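Local coordinates for BIS(5'-nucleosyl)-tetraphosphatase (Diadenosine tetraphosphatase), putative (Plasmodium falciparum, PDB 5CFJ), which probably hydrolyses diadenosine tetraphosphate asymmetrically, as expected of an Ap4A hydrolase of the Nudix family, at residues L50-N53 with N54-G57; V62-T65 with L66-G70. All blocks are in the same frame, centred on the assembly; numbering follows the deposited sequence.

Contact 1: L50-N53 with N54-G57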
loop_
_atom_site.group_PDB
_atom_site.type_symbol
_atom_site.label_atom_id
_atom_site.label_comp_id
_atom_site.label_asym_id
_atom_site.label_seq_id
_atom_site.Cartn_x
_atom_site.Cartn_y
_atom_site.Cartn_z
ATOM N N LEU A 50 -8.988 8.738 0.452
ATOM C CA LEU A 50 -10.438 8.762 0.544
ATOM C C LEU A 50 -11.132 8.735 -0.815
ATOM O O LEU A 50 -10.575 9.159 -1.830
ATOM C CB LEU A 50 -10.891 10.003 1.310
ATOM C CG LEU A 50 -10.220 10.260 2.658
ATOM C CD1 LEU A 50 -10.813 11.495 3.304
ATOM C CD2 LEU A 50 -10.354 9.061 3.575
ATOM N N HIS A 51 -12.361 8.231 -0.815
ATOM C CA HIS A 51 -13.234 8.270 -1.978
ATOM C C HIS A 51 -13.344 9.665 -2.568
ATOM O O HIS A 51 -13.432 10.638 -1.816
ATOM C CB HIS A 51 -14.655 7.873 -1.587
ATOM C CG HIS A 51 -14.962 6.402 -1.629
ATOM N ND1 HIS A 51 -14.412 5.531 -2.539
ATOM C CD2 HIS A 51 -15.834 5.676 -0.884
ATOM C CE1 HIS A 51 -14.919 4.319 -2.345
ATOM N NE2 HIS A 51 -15.776 4.383 -1.348
ATOM N N GLU A 52 -13.399 9.753 -3.896
ATOM C CA GLU A 52 -14.032 10.883 -4.578
ATOM C C GLU A 52 -15.301 10.350 -5.279
ATOM O O GLU A 52 -15.520 9.142 -5.308
ATOM C CB GLU A 52 -13.055 11.557 -5.543
ATOM C CG GLU A 52 -11.935 12.292 -4.802
ATOM C CD GLU A 52 -10.877 12.890 -5.703
ATOM O OE1 GLU A 52 -10.978 12.778 -6.944
ATOM O OE2 GLU A 52 -9.922 13.477 -5.153
ATOM N N ASN A 53 -16.120 11.236 -5.836
ATOM C CA ASN A 53 -17.450 10.848 -6.301
ATOM C C ASN A 53 -17.492 9.769 -7.363
ATOM O O ASN A 53 -16.682 9.760 -8.291
ATOM C CB ASN A 53 -18.188 12.061 -6.860
ATOM C CG ASN A 53 -19.611 11.728 -7.293
ATOM O OD1 ASN A 53 -20.345 11.057 -6.571
ATOM N ND2 ASN A 53 -20.000 12.172 -8.482
ATOM N N ASN A 54 -18.476 8.891 -7.231
ATOM C CA ASN A 54 -18.768 7.882 -8.246
ATOM C C ASN A 54 -17.559 7.006 -8.476
ATOM O O ASN A 54 -17.196 6.687 -9.607
ATOM C CB ASN A 54 -19.214 8.554 -9.553
ATOM C CG ASN A 54 -19.894 7.595 -10.520
ATOM O OD1 ASN A 54 -19.787 6.376 -10.395
ATOM N ND2 ASN A 54 -20.576 8.153 -11.515
ATOM N N GLU A 55 -16.901 6.670 -7.377
ATOM C CA GLU A 55 -15.776 5.755 -7.413
ATOM C C GLU A 55 -16.112 4.489 -6.663
ATOM O O GLU A 55 -16.631 4.544 -5.553
ATOM C CB GLU A 55 -14.528 6.389 -6.799
ATOM C CG GLU A 55 -13.937 7.494 -7.634
ATOM C CD GLU A 55 -12.622 8.012 -7.081
ATOM O OE1 GLU A 55 -12.386 7.916 -5.851
ATOM O OE2 GLU A 55 -11.816 8.512 -7.887
ATOM N N SER A 56 -15.815 3.350 -7.273
ATOM C CA SER A 56 -15.694 2.111 -6.529
ATOM C C SER A 56 -14.470 2.216 -5.621
ATOM O O SER A 56 -13.600 3.065 -5.832
ATOM C CB SER A 56 -15.537 0.927 -7.472
ATOM O OG SER A 56 -14.324 1.069 -8.196
ATOM N N GLY A 57 -14.372 1.336 -4.630
ATOM C CA GLY A 57 -13.178 1.292 -3.798
ATOM C C GLY A 57 -11.921 1.128 -4.644
ATOM O O GLY A 57 -10.904 1.787 -4.409
#
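E55 folds its carboxylate back inside the curve of the loop and takes the backbone N-H of E52, in a hydrogen bond that closes the loop between 50-53 and 54-57. E55 OE1 lies 2.9 Å from E52 N, and the bond is nearly straight at 165°. Even so, the N-H arrives from above the carboxylate plane, about 55° out of it. The chain of E55 gets there because CG stands anti to its own carbonyl carbon (chi1 -70°) and the rest runs extended; on the way E55 CG passes 3.3 Å from E52 O. OE1 also accepts from T60 OG1, and OE2 is paired with R63 NE, so both oxygens are engaged and the carboxylate has little freedom to rotate.

E52 sends its own side chain past the same group. Its CB sits 3.7 Å from E55 OE1, while E52 OE1 stays 4.4 Å from E55 OE2. That proximity of two negative charges is probably eased by R63, which pairs closely with E55 and only weakly, at long range, with E52.

On the other flank the H51 ring reaches across to the chain entering the helix. H51 CE1 lies 3.8 Å from G57 CA, which sits at the ring edge, near its plane, and 3.6 Å from E55 O, which approaches obliquely. ND1 is bonded to T60 OG1 and the ring stacks on F9, two contacts that would restrict its rotation.

This surface loop leads from strand 44-50 into helix 57-69, with S56 as the N-cap and the first helical turn supplying T60 and, one turn on, R63 to the folded-back E55.

Contact 2: V62-T65 with L66-G70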
loop_
_atom_site.group_PDB
_atom_site.type_symbol
_atom_site.label_atom_id
_atom_site.label_comp_id
_atom_site.label_asym_id
_atom_site.label_seq_id
_atom_site.Cartn_x
_atom_site.Cartn_y
_atom_site.Cartn_z
ATOM N N VAL A 62 -6.846 3.087 -7.184
ATOM C CA VAL A 62 -6.054 3.350 -8.379
ATOM C C VAL A 62 -5.719 4.834 -8.508
ATOM O O VAL A 62 -4.567 5.207 -8.756
ATOM C CB VAL A 62 -6.790 2.856 -9.638
ATOM C CG1 VAL A 62 -6.125 3.391 -10.903
ATOM C CG2 VAL A 62 -6.837 1.326 -9.647
ATOM N N ARG A 63 -6.717 5.691 -8.310
ATOM C CA ARG A 63 -6.467 7.123 -8.402
ATOM C C ARG A 63 -5.481 7.612 -7.347
ATOM O O ARG A 63 -4.563 8.360 -7.658
ATOM C CB ARG A 63 -7.761 7.911 -8.281
ATOM C CG ARG A 63 -7.530 9.425 -8.368
ATOM C CD ARG A 63 -8.809 10.246 -8.165
ATOM N NE ARG A 63 -9.588 9.740 -7.037
ATOM C CZ ARG A 63 -9.272 9.929 -5.760
ATOM N NH1 ARG A 63 -8.186 10.625 -5.428
ATOM N NH2 ARG A 63 -10.029 9.396 -4.812
ATOM N N GLU A 64 -5.673 7.196 -6.099
ATOM C CA GLU A 64 -4.772 7.628 -5.036
ATOM C C GLU A 64 -3.350 7.134 -5.280
ATOM O O GLU A 64 -2.386 7.850 -5.030
ATOM C CB GLU A 64 -5.284 7.154 -3.676
ATOM C CG GLU A 64 -6.551 7.868 -3.243
ATOM C CD GLU A 64 -6.287 9.276 -2.760
ATOM O OE1 GLU A 64 -5.151 9.537 -2.320
ATOM O OE2 GLU A 64 -7.214 10.110 -2.805
ATOM N N THR A 65 -3.223 5.918 -5.800
ATOM C CA THR A 65 -1.903 5.393 -6.119
ATOM C C THR A 65 -1.244 6.239 -7.206
ATOM O O THR A 65 -0.069 6.606 -7.094
ATOM C CB THR A 65 -2.007 3.925 -6.534
ATOM O OG1 THR A 65 -2.467 3.187 -5.395
ATOM C CG2 THR A 65 -0.659 3.368 -6.982
ATOM N N LEU A 66 -2.012 6.595 -8.233
ATOM C CA LEU A 66 -1.490 7.457 -9.284
ATOM C C LEU A 66 -1.069 8.829 -8.733
ATOM O O LEU A 66 0.001 9.337 -9.057
ATOM C CB LEU A 66 -2.532 7.614 -10.388
ATOM C CG LEU A 66 -2.197 8.561 -11.536
ATOM C CD1 LEU A 66 -0.908 8.156 -12.238
ATOM C CD2 LEU A 66 -3.353 8.578 -12.514
ATOM N N GLU A 67 -1.910 9.427 -7.898
ATOM C CA GLU A 67 -1.606 10.724 -7.308
ATOM C C GLU A 67 -0.351 10.679 -6.450
ATOM O O GLU A 67 0.453 11.611 -6.463
ATOM C CB GLU A 67 -2.774 11.219 -6.459
ATOM C CG GLU A 67 -3.986 11.607 -7.275
ATOM C CD GLU A 67 -5.096 12.226 -6.454
ATOM O OE1 GLU A 67 -4.806 12.781 -5.374
ATOM O OE2 GLU A 67 -6.261 12.168 -6.905
ATOM N N GLU A 68 -0.184 9.597 -5.698
ATOM C CA GLU A 68 0.862 9.545 -4.682
ATOM C C GLU A 68 2.183 8.967 -5.178
ATOM O O GLU A 68 3.210 9.131 -4.516
ATOM C CB GLU A 68 0.362 8.762 -3.465
ATOM C CG GLU A 68 -0.742 9.508 -2.753
ATOM C CD GLU A 68 -1.363 8.751 -1.604
ATOM O OE1 GLU A 68 -0.992 7.589 -1.325
ATOM O OE2 GLU A 68 -2.243 9.341 -0.950
ATOM N N THR A 69 2.176 8.302 -6.330
ATOM C CA THR A 69 3.389 7.657 -6.833
ATOM C C THR A 69 3.669 7.916 -8.311
ATOM O O THR A 69 4.732 7.562 -8.809
ATOM C CB THR A 69 3.334 6.121 -6.671
ATOM O OG1 THR A 69 2.376 5.574 -7.584
ATOM C CG2 THR A 69 3.000 5.696 -5.257
ATOM N N GLY A 70 2.696 8.463 -9.032
ATOM C CA GLY A 70 2.811 8.620 -10.473
ATOM C C GLY A 70 2.645 7.319 -11.248
ATOM O O GLY A 70 2.736 7.307 -12.469
HETATM O O HOH W 1 -3.449 11.930 -3.058
HETATM O O HOH W 2 -6.787 12.965 -3.448
#
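The second half of the Nudix-box helix, 57-69, carries this contact, and R63 with E67 forms a charged pair one turn apart. The two side chains run alongside each other in the same direction. R63 NH1 lies 2.9 Å from E67 OE2, which sits in the guanidinium plane, although the N-H comes in from above the carboxylate plane; the planes are 50° apart. A bend at chi3 (45°) in R63 brings the guanidinium round to this position. R63 NH1 also binds E64 OE2 at 2.8 Å, so one nitrogen joins two glutamates, while NE pairs with E55.

Two waters lie between the carboxylates of E64 and E67, both 2.8 Å from E67 OE1, one near E64 OE1 and the other near E64 OE2. E64 OE1 lies 3.2 Å from E68 OE2, with the carboxylates turned 75° apart. E68 OE1 is held by K48 N.

Near the helix end T65 O takes two donors from T69, OG1 at 2.7 Å and the backbone N at 2.9 Å, which approach from opposite faces of the carbonyl plane. T69 OG1 also bonds I71 N, and G70 turns the chain with positive phi. The sequence R-E-x-x-E-E-x-G is the closing part of the Nudix box signature, whose glutamates in this family typically bind divalent metal ions.

How the contacts relate
Contacts 1 and 2 are consecutive pieces of the Nudix box, the loop and the later helix turns, with centres about 13 Å apart. R63 joins them directly: its NE lies 2.7 Å from E55 OE2 in a salt bridge, and its NH2 lies 3.0 Å from L50 O, probably a hydrogen bond. The same guanidinium thus spends NE and NH2 on contact 1 and NH1 on the glutamates of contact 2, tying loop 50-57 to the helix face. L50 O also packs 3.6 Å from E64 OE2. In Nudix hydrolases this loop-helix unit forms the catalytic, metal-binding site, so R63 probably sets the glutamates in place.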